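Local coordinates for protein putative agmatine deiminase (Streptococcus mutans, PDB 2EWO) that probably catalyses the hydrolysis of agmatine to N-carbamoylputrescine and ammonia, as an agmatine deiminase of the peptidyl-arginine deiminase family, at residues G163-T176 with G221-G233. Residues are numbered along the deposited sequence; the frame is centred on the assembly and turned at random.
Sequences GSIHVDGEGTVLVT and GHIDDVACFIRPG
Phe-229 packs against Asp-168 and Leu-174 of the hairpin formed by strands 165-168 and 172-176, and the way its ring is met illustrates how two small sheets can join through side chains. Asp-168 comes over one ring face: its CB stands 3.5 Å from the ring centroid, close to the normal, and its carboxylate stacks on the ring with the planes 24° apart. Leu-174 reaches the same ring from the other hairpin strand, placing CG 3.5 Å from CE2 of Phe-229. Further along, the ring comes from the hairpin instead. His-166 has CG anti to its carbonyl carbon (chi1 -87°), which lays the imidazole over Cys-228, whose CB makes a CH-pi contact 3.4 Å from the ring centroid. The ring also meets that of His-360. In the alpha/beta-propeller fold of this deiminase family, the contact joins the sheet completed by strand 206-210 to the one in which strand 227-231 pairs with 234-237. Ile-223, whose carbonyl O accepts from the backbone N of both Val-226 and Ala-227 in the turn before that strand, sets CD1 3.4 Å from CB of Leu-174. At this end CB of Ser-164 makes a CH-pi contact over a face of the His-222 ring, 3.9 Å from its centroid and inclined 29° from the ring normal, while Ser-164 OG hydrogen-bonds to the carbonyl of Glu-161 and Trp-123 meets the His-222 ring.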
ATOM      1  N   GLY A 163      27.074   8.300   2.897  1.00 12.17           N
ATOM      2  CA  GLY A 163      27.703   9.537   2.470  1.00 10.99           C
ATOM      3  C   GLY A 163      28.189  10.473   3.567  1.00 10.50           C
ATOM      4  O   GLY A 163      28.091  11.683   3.423  1.00 10.28           O
ATOM      5  N   SER A 164      28.704   9.935   4.668  1.00 10.00           N
ATOM      6  CA  SER A 164      29.212  10.772   5.756  1.00 10.00           C
ATOM      7  C   SER A 164      30.639  10.324   6.034  1.00 10.00           C
ATOM      8  O   SER A 164      31.287  10.765   6.986  1.00 10.00           O
ATOM      9  CB  SER A 164      28.363  10.605   7.029  1.00 22.41           C
ATOM     10  OG  SER A 164      28.735   9.456   7.781  1.00 22.04           O
ATOM     11  N   ILE A 165      31.121   9.427   5.189  1.00 10.00           N
ATOM     12  CA  ILE A 165      32.457   8.907   5.346  1.00 10.00           C
ATOM     13  C   ILE A 165      33.071   8.526   4.001  1.00 10.00           C
ATOM     14  O   ILE A 165      32.418   7.919   3.149  1.00 10.00           O
ATOM     15  CB  ILE A 165      32.446   7.681   6.273  1.00 16.30           C
ATOM     16  CG1 ILE A 165      31.468   6.636   5.735  1.00 16.03           C
ATOM     17  CG2 ILE A 165      32.056   8.102   7.668  1.00 15.86           C
ATOM     18  CD1 ILE A 165      31.731   5.245   6.242  1.00 16.31           C
ATOM     19  N   HIS A 166      34.329   8.915   3.818  1.00 10.05           N
ATOM     20  CA  HIS A 166      35.076   8.618   2.603  1.00 10.05           C
ATOM     21  C   HIS A 166      36.331   7.867   2.998  1.00 10.05           C
ATOM     22  O   HIS A 166      37.033   8.245   3.943  1.00 10.05           O
ATOM     23  CB  HIS A 166      35.449   9.897   1.864  1.00 12.61           C
ATOM     24  CG  HIS A 166      34.397  10.375   0.912  1.00 10.98           C
ATOM     25  ND1 HIS A 166      33.864   9.571  -0.074  1.00 10.10           N
ATOM     26  CD2 HIS A 166      33.814  11.588   0.762  1.00 10.36           C
ATOM     27  CE1 HIS A 166      33.004  10.271  -0.792  1.00 10.10           C
ATOM     28  NE2 HIS A 166      32.957  11.499  -0.306  1.00 10.10           N
ATOM     29  N   VAL A 167      36.616   6.802   2.253  1.00 10.00           N
ATOM     30  CA  VAL A 167      37.757   5.950   2.549  1.00 10.00           C
ATOM     31  C   VAL A 167      38.744   5.741   1.403  1.00 10.00           C
ATOM     32  O   VAL A 167      38.398   5.843   0.228  1.00 10.00           O
ATOM     33  CB  VAL A 167      37.262   4.563   3.018  1.00 15.78           C
ATOM     34  CG1 VAL A 167      38.408   3.763   3.599  1.00 17.22           C
ATOM     35  CG2 VAL A 167      36.160   4.731   4.033  1.00 15.78           C
ATOM     36  N   ASP A 168      39.985   5.457   1.777  1.00 10.00           N
ATOM     37  CA  ASP A 168      41.036   5.181   0.819  1.00 10.00           C
ATOM     38  C   ASP A 168      41.481   3.742   1.114  1.00 11.41           C
ATOM     39  O   ASP A 168      41.466   3.300   2.270  1.00 10.46           O
ATOM     40  CB  ASP A 168      42.207   6.174   0.976  1.00 54.40           C
ATOM     41  CG  ASP A 168      43.046   5.929   2.234  1.00 53.94           C
ATOM     42  OD1 ASP A 168      42.531   6.092   3.357  1.00 53.45           O
ATOM     43  OD2 ASP A 168      44.232   5.577   2.090  1.00 53.26           O
ATOM     44  N   GLY A 169      41.849   3.010   0.067  1.00 27.73           N
ATOM     45  CA  GLY A 169      42.272   1.630   0.236  1.00 27.92           C
ATOM     46  C   GLY A 169      42.785   1.239   1.616  1.00 28.07           C
ATOM     47  O   GLY A 169      42.258   0.308   2.227  1.00 27.44           O
ATOM     48  N   GLU A 170      43.796   1.951   2.120  1.00 18.00           N
ATOM     49  CA  GLU A 170      44.383   1.623   3.423  1.00 18.00           C
ATOM     50  C   GLU A 170      43.884   2.388   4.646  1.00 17.06           C
ATOM     51  O   GLU A 170      43.528   3.561   4.571  1.00 17.61           O
ATOM     52  CB  GLU A 170      45.913   1.715   3.360  1.00 59.30           C
ATOM     53  CG  GLU A 170      46.472   2.844   2.492  1.00 60.00           C
ATOM     54  CD  GLU A 170      46.693   2.422   1.036  1.00 60.00           C
ATOM     55  OE1 GLU A 170      45.702   2.073   0.354  1.00 60.00           O
ATOM     56  OE2 GLU A 170      47.859   2.437   0.577  1.00 60.00           O
ATOM     57  N   GLY A 171      43.884   1.677   5.774  1.00 17.61           N
ATOM     58  CA  GLY A 171      43.429   2.189   7.061  1.00 14.69           C
ATOM     59  C   GLY A 171      43.191   3.665   7.328  1.00 12.29           C
ATOM     60  O   GLY A 171      43.716   4.214   8.296  1.00 11.65           O
ATOM     61  N   THR A 172      42.384   4.317   6.506  1.00 10.00           N
ATOM     62  CA  THR A 172      42.115   5.728   6.732  1.00 10.00           C
ATOM     63  C   THR A 172      40.754   6.113   6.193  1.00 10.00           C
ATOM     64  O   THR A 172      40.357   5.671   5.120  1.00 10.00           O
ATOM     65  CB  THR A 172      43.179   6.619   6.064  1.00 10.00           C
ATOM     66  OG1 THR A 172      44.478   6.276   6.562  1.00 10.00           O
ATOM     67  CG2 THR A 172      42.905   8.090   6.369  1.00 10.00           C
ATOM     68  N   VAL A 173      40.036   6.937   6.941  1.00 10.00           N
ATOM     69  CA  VAL A 173      38.722   7.367   6.507  1.00 10.00           C
ATOM     70  C   VAL A 173      38.563   8.853   6.773  1.00 10.00           C
ATOM     71  O   VAL A 173      39.236   9.411   7.642  1.00 10.00           O
ATOM     72  CB  VAL A 173      37.617   6.580   7.240  1.00 10.04           C
ATOM     73  CG1 VAL A 173      37.714   6.811   8.740  1.00 10.04           C
ATOM     74  CG2 VAL A 173      36.260   6.983   6.711  1.00 10.04           C
ATOM     75  N   LEU A 174      37.685   9.496   6.011  1.00 10.33           N
ATOM     76  CA  LEU A 174      37.426  10.926   6.163  1.00 10.33           C
ATOM     77  C   LEU A 174      36.029  11.225   6.703  1.00 10.33           C
ATOM     78  O   LEU A 174      35.066  11.250   5.936  1.00 10.65           O
ATOM     79  CB  LEU A 174      37.593  11.635   4.815  1.00 47.67           C
ATOM     80  CG  LEU A 174      39.019  11.942   4.360  1.00 49.65           C
ATOM     81  CD1 LEU A 174      39.015  12.543   2.949  1.00 49.22           C
ATOM     82  CD2 LEU A 174      39.642  12.903   5.355  1.00 49.96           C
ATOM     83  N   VAL A 175      35.916  11.458   8.010  1.00 10.00           N
ATOM     84  CA  VAL A 175      34.619  11.778   8.619  1.00 10.00           C
ATOM     85  C   VAL A 175      34.530  13.272   8.939  1.00 10.00           C
ATOM     86  O   VAL A 175      35.543  13.963   8.971  1.00 10.00           O
ATOM     87  CB  VAL A 175      34.375  10.994   9.935  1.00 10.00           C
ATOM     88  CG1 VAL A 175      34.460   9.497   9.680  1.00 10.00           C
ATOM     89  CG2 VAL A 175      35.375  11.433  10.997  1.00 10.00           C
ATOM     90  N   THR A 176      33.316  13.756   9.182  1.00 25.91           N
ATOM     91  CA  THR A 176      33.075  15.166   9.486  1.00 26.24           C
ATOM     92  C   THR A 176      32.452  15.298  10.891  1.00 27.72           C
ATOM     93  O   THR A 176      31.253  15.108  11.052  1.00 29.30           O
ATOM     94  CB  THR A 176      32.148  15.777   8.384  1.00 46.12           C
ATOM     95  OG1 THR A 176      31.552  16.988   8.856  1.00 45.23           O
ATOM     96  CG2 THR A 176      31.065  14.780   7.976  1.00 45.97           C
ATOM     97  N   GLY A 221      26.027  18.341   7.883  1.00 27.22           N
ATOM     98  CA  GLY A 221      27.413  18.430   7.476  1.00 29.28           C
ATOM     99  C   GLY A 221      28.126  17.155   7.068  1.00 30.37           C
ATOM    100  O   GLY A 221      29.145  16.794   7.654  1.00 30.37           O
ATOM    101  N   HIS A 222      27.602  16.468   6.062  1.00 10.00           N
ATOM    102  CA  HIS A 222      28.244  15.255   5.576  1.00 10.22           C
ATOM    103  C   HIS A 222      29.550  15.652   4.888  1.00 10.74           C
ATOM    104  O   HIS A 222      29.686  16.782   4.404  1.00 11.17           O
ATOM    105  CB  HIS A 222      27.342  14.544   4.573  1.00 10.33           C
ATOM    106  CG  HIS A 222      26.346  13.617   5.196  1.00 11.46           C
ATOM    107  ND1 HIS A 222      25.440  12.897   4.448  1.00 11.16           N
ATOM    108  CD2 HIS A 222      26.140  13.261   6.485  1.00 12.02           C
ATOM    109  CE1 HIS A 222      24.719  12.134   5.251  1.00 11.92           C
ATOM    110  NE2 HIS A 222      25.125  12.336   6.493  1.00 12.07           N
ATOM    111  N   ILE A 223      30.498  14.722   4.832  1.00 10.00           N
ATOM    112  CA  ILE A 223      31.791  14.995   4.209  1.00 10.00           C
ATOM    113  C   ILE A 223      31.788  14.765   2.696  1.00 10.00           C
ATOM    114  O   ILE A 223      32.656  15.272   1.986  1.00 10.00           O
ATOM    115  CB  ILE A 223      32.911  14.129   4.847  1.00 10.04           C
ATOM    116  CG1 ILE A 223      34.276  14.740   4.551  1.00 10.04           C
ATOM    117  CG2 ILE A 223      32.883  12.717   4.275  1.00 10.04           C
ATOM    118  CD1 ILE A 223      35.365  14.179   5.414  1.00 10.04           C
ATOM    119  N   ASP A 224      30.806  14.008   2.209  1.00 28.51           N
ATOM    120  CA  ASP A 224      30.703  13.708   0.785  1.00 28.39           C
ATOM    121  C   ASP A 224      30.210  14.921   0.006  1.00 28.00           C
ATOM    122  O   ASP A 224      29.678  14.797  -1.095  1.00 28.09           O
ATOM    123  CB  ASP A 224      29.776  12.495   0.558  1.00 15.20           C
ATOM    124  CG  ASP A 224      28.301  12.852   0.615  1.00 14.20           C
ATOM    125  OD1 ASP A 224      27.962  13.885   1.219  1.00 13.79           O
ATOM    126  OD2 ASP A 224      27.476  12.088   0.066  1.00 13.37           O
ATOM    127  N   ASP A 225      30.400  16.096   0.590  1.00 20.47           N
ATOM    128  CA  ASP A 225      29.997  17.342  -0.045  1.00 20.88           C
ATOM    129  C   ASP A 225      31.205  18.280  -0.134  1.00 20.23           C
ATOM    130  O   ASP A 225      31.311  19.111  -1.039  1.00 19.28           O
ATOM    131  CB  ASP A 225      28.873  18.012   0.765  1.00 60.00           C
ATOM    132  CG  ASP A 225      27.475  17.595   0.306  1.00 60.00           C
ATOM    133  OD1 ASP A 225      27.191  16.377   0.247  1.00 60.00           O
ATOM    134  OD2 ASP A 225      26.648  18.487   0.009  1.00 60.00           O
ATOM    135  N   VAL A 226      32.133  18.122   0.802  1.00 10.51           N
ATOM    136  CA  VAL A 226      33.306  18.976   0.850  1.00 10.15           C
ATOM    137  C   VAL A 226      34.577  18.365   0.272  1.00 11.01           C
ATOM    138  O   VAL A 226      35.361  19.062  -0.366  1.00 11.47           O
ATOM    139  CB  VAL A 226      33.595  19.409   2.300  1.00 21.54           C
ATOM    140  CG1 VAL A 226      32.376  20.109   2.890  1.00 19.40           C
ATOM    141  CG2 VAL A 226      33.965  18.199   3.131  1.00 21.00           C
ATOM    142  N   ALA A 227      34.785  17.070   0.482  1.00 10.26           N
ATOM    143  CA  ALA A 227      36.002  16.423  -0.003  1.00 10.90           C
ATOM    144  C   ALA A 227      35.866  14.905  -0.127  1.00 11.12           C
ATOM    145  O   ALA A 227      34.815  14.345   0.177  1.00 11.99           O
ATOM    146  CB  ALA A 227      37.162  16.759   0.945  1.00 16.69           C
ATOM    147  N   CYS A 228      36.941  14.252  -0.567  1.00 10.04           N
ATOM    148  CA  CYS A 228      36.985  12.794  -0.727  1.00 10.03           C
ATOM    149  C   CYS A 228      38.359  12.332  -1.187  1.00 10.03           C
ATOM    150  O   CYS A 228      39.248  13.144  -1.446  1.00 11.23           O
ATOM    151  CB  CYS A 228      35.957  12.321  -1.752  1.00 10.00           C
ATOM    152  SG  CYS A 228      36.339  12.837  -3.413  1.00 10.00           S
ATOM    153  N   PHE A 229      38.519  11.019  -1.299  1.00 18.51           N
ATOM    154  CA  PHE A 229      39.780  10.423  -1.731  1.00 18.80           C
ATOM    155  C   PHE A 229      39.757  10.104  -3.230  1.00 18.03           C
ATOM    156  O   PHE A 229      39.003   9.237  -3.680  1.00 17.80           O
ATOM    157  CB  PHE A 229      40.050   9.145  -0.930  1.00 10.00           C
ATOM    158  CG  PHE A 229      40.856   9.364   0.322  1.00 10.00           C
ATOM    159  CD1 PHE A 229      42.236   9.525   0.253  1.00 11.05           C
ATOM    160  CD2 PHE A 229      40.244   9.393   1.569  1.00 10.00           C
ATOM    161  CE1 PHE A 229      43.004   9.707   1.413  1.00 11.52           C
ATOM    162  CE2 PHE A 229      40.999   9.575   2.736  1.00 10.91           C
ATOM    163  CZ  PHE A 229      42.383   9.732   2.655  1.00 11.42           C
ATOM    164  N   ILE A 230      40.576  10.806  -4.005  1.00 13.88           N
ATOM    165  CA  ILE A 230      40.625  10.557  -5.443  1.00 12.68           C
ATOM    166  C   ILE A 230      41.625   9.463  -5.777  1.00 10.09           C
ATOM    167  O   ILE A 230      41.644   8.945  -6.889  1.00 10.21           O
ATOM    168  CB  ILE A 230      41.010  11.820  -6.220  1.00 42.47           C
ATOM    169  CG1 ILE A 230      42.120  12.555  -5.468  1.00 43.29           C
ATOM    170  CG2 ILE A 230      39.784  12.688  -6.444  1.00 41.69           C
ATOM    171  CD1 ILE A 230      42.565  13.828  -6.140  1.00 45.24           C
ATOM    172  N   ARG A 231      42.439   9.104  -4.792  1.00 10.00           N
ATOM    173  CA  ARG A 231      43.456   8.076  -4.952  1.00 10.00           C
ATOM    174  C   ARG A 231      44.085   7.939  -3.570  1.00 10.00           C
ATOM    175  O   ARG A 231      44.148   8.914  -2.819  1.00 10.00           O
ATOM    176  CB  ARG A 231      44.498   8.537  -5.974  1.00 26.95           C
ATOM    177  CG  ARG A 231      45.630   7.561  -6.244  1.00 27.61           C
ATOM    178  CD  ARG A 231      46.563   8.103  -7.316  1.00 27.72           C
ATOM    179  NE  ARG A 231      45.842   8.470  -8.540  1.00 29.17           N
ATOM    180  CZ  ARG A 231      45.360   9.682  -8.809  1.00 29.07           C
ATOM    181  NH1 ARG A 231      45.519  10.671  -7.938  1.00 30.50           N
ATOM    182  NH2 ARG A 231      44.716   9.912  -9.952  1.00 28.38           N
ATOM    183  N   PRO A 232      44.550   6.733  -3.211  1.00 10.00           N
ATOM    184  CA  PRO A 232      45.161   6.551  -1.887  1.00 10.00           C
ATOM    185  C   PRO A 232      46.300   7.533  -1.634  1.00 10.00           C
ATOM    186  O   PRO A 232      47.427   7.318  -2.064  1.00 10.00           O
ATOM    187  CB  PRO A 232      45.607   5.086  -1.902  1.00 10.00           C
ATOM    188  CG  PRO A 232      45.760   4.770  -3.370  1.00 10.00           C
ATOM    189  CD  PRO A 232      44.609   5.497  -4.008  1.00 10.00           C
ATOM    190  N   GLY A 233      45.990   8.616  -0.933  1.00 15.42           N
ATOM    191  CA  GLY A 233      46.992   9.631  -0.665  1.00 16.43           C
ATOM    192  C   GLY A 233      46.532  10.976  -1.211  1.00 17.82           C
ATOM    193  O   GLY A 233      46.618  11.998  -0.528  1.00 18.41           O
TER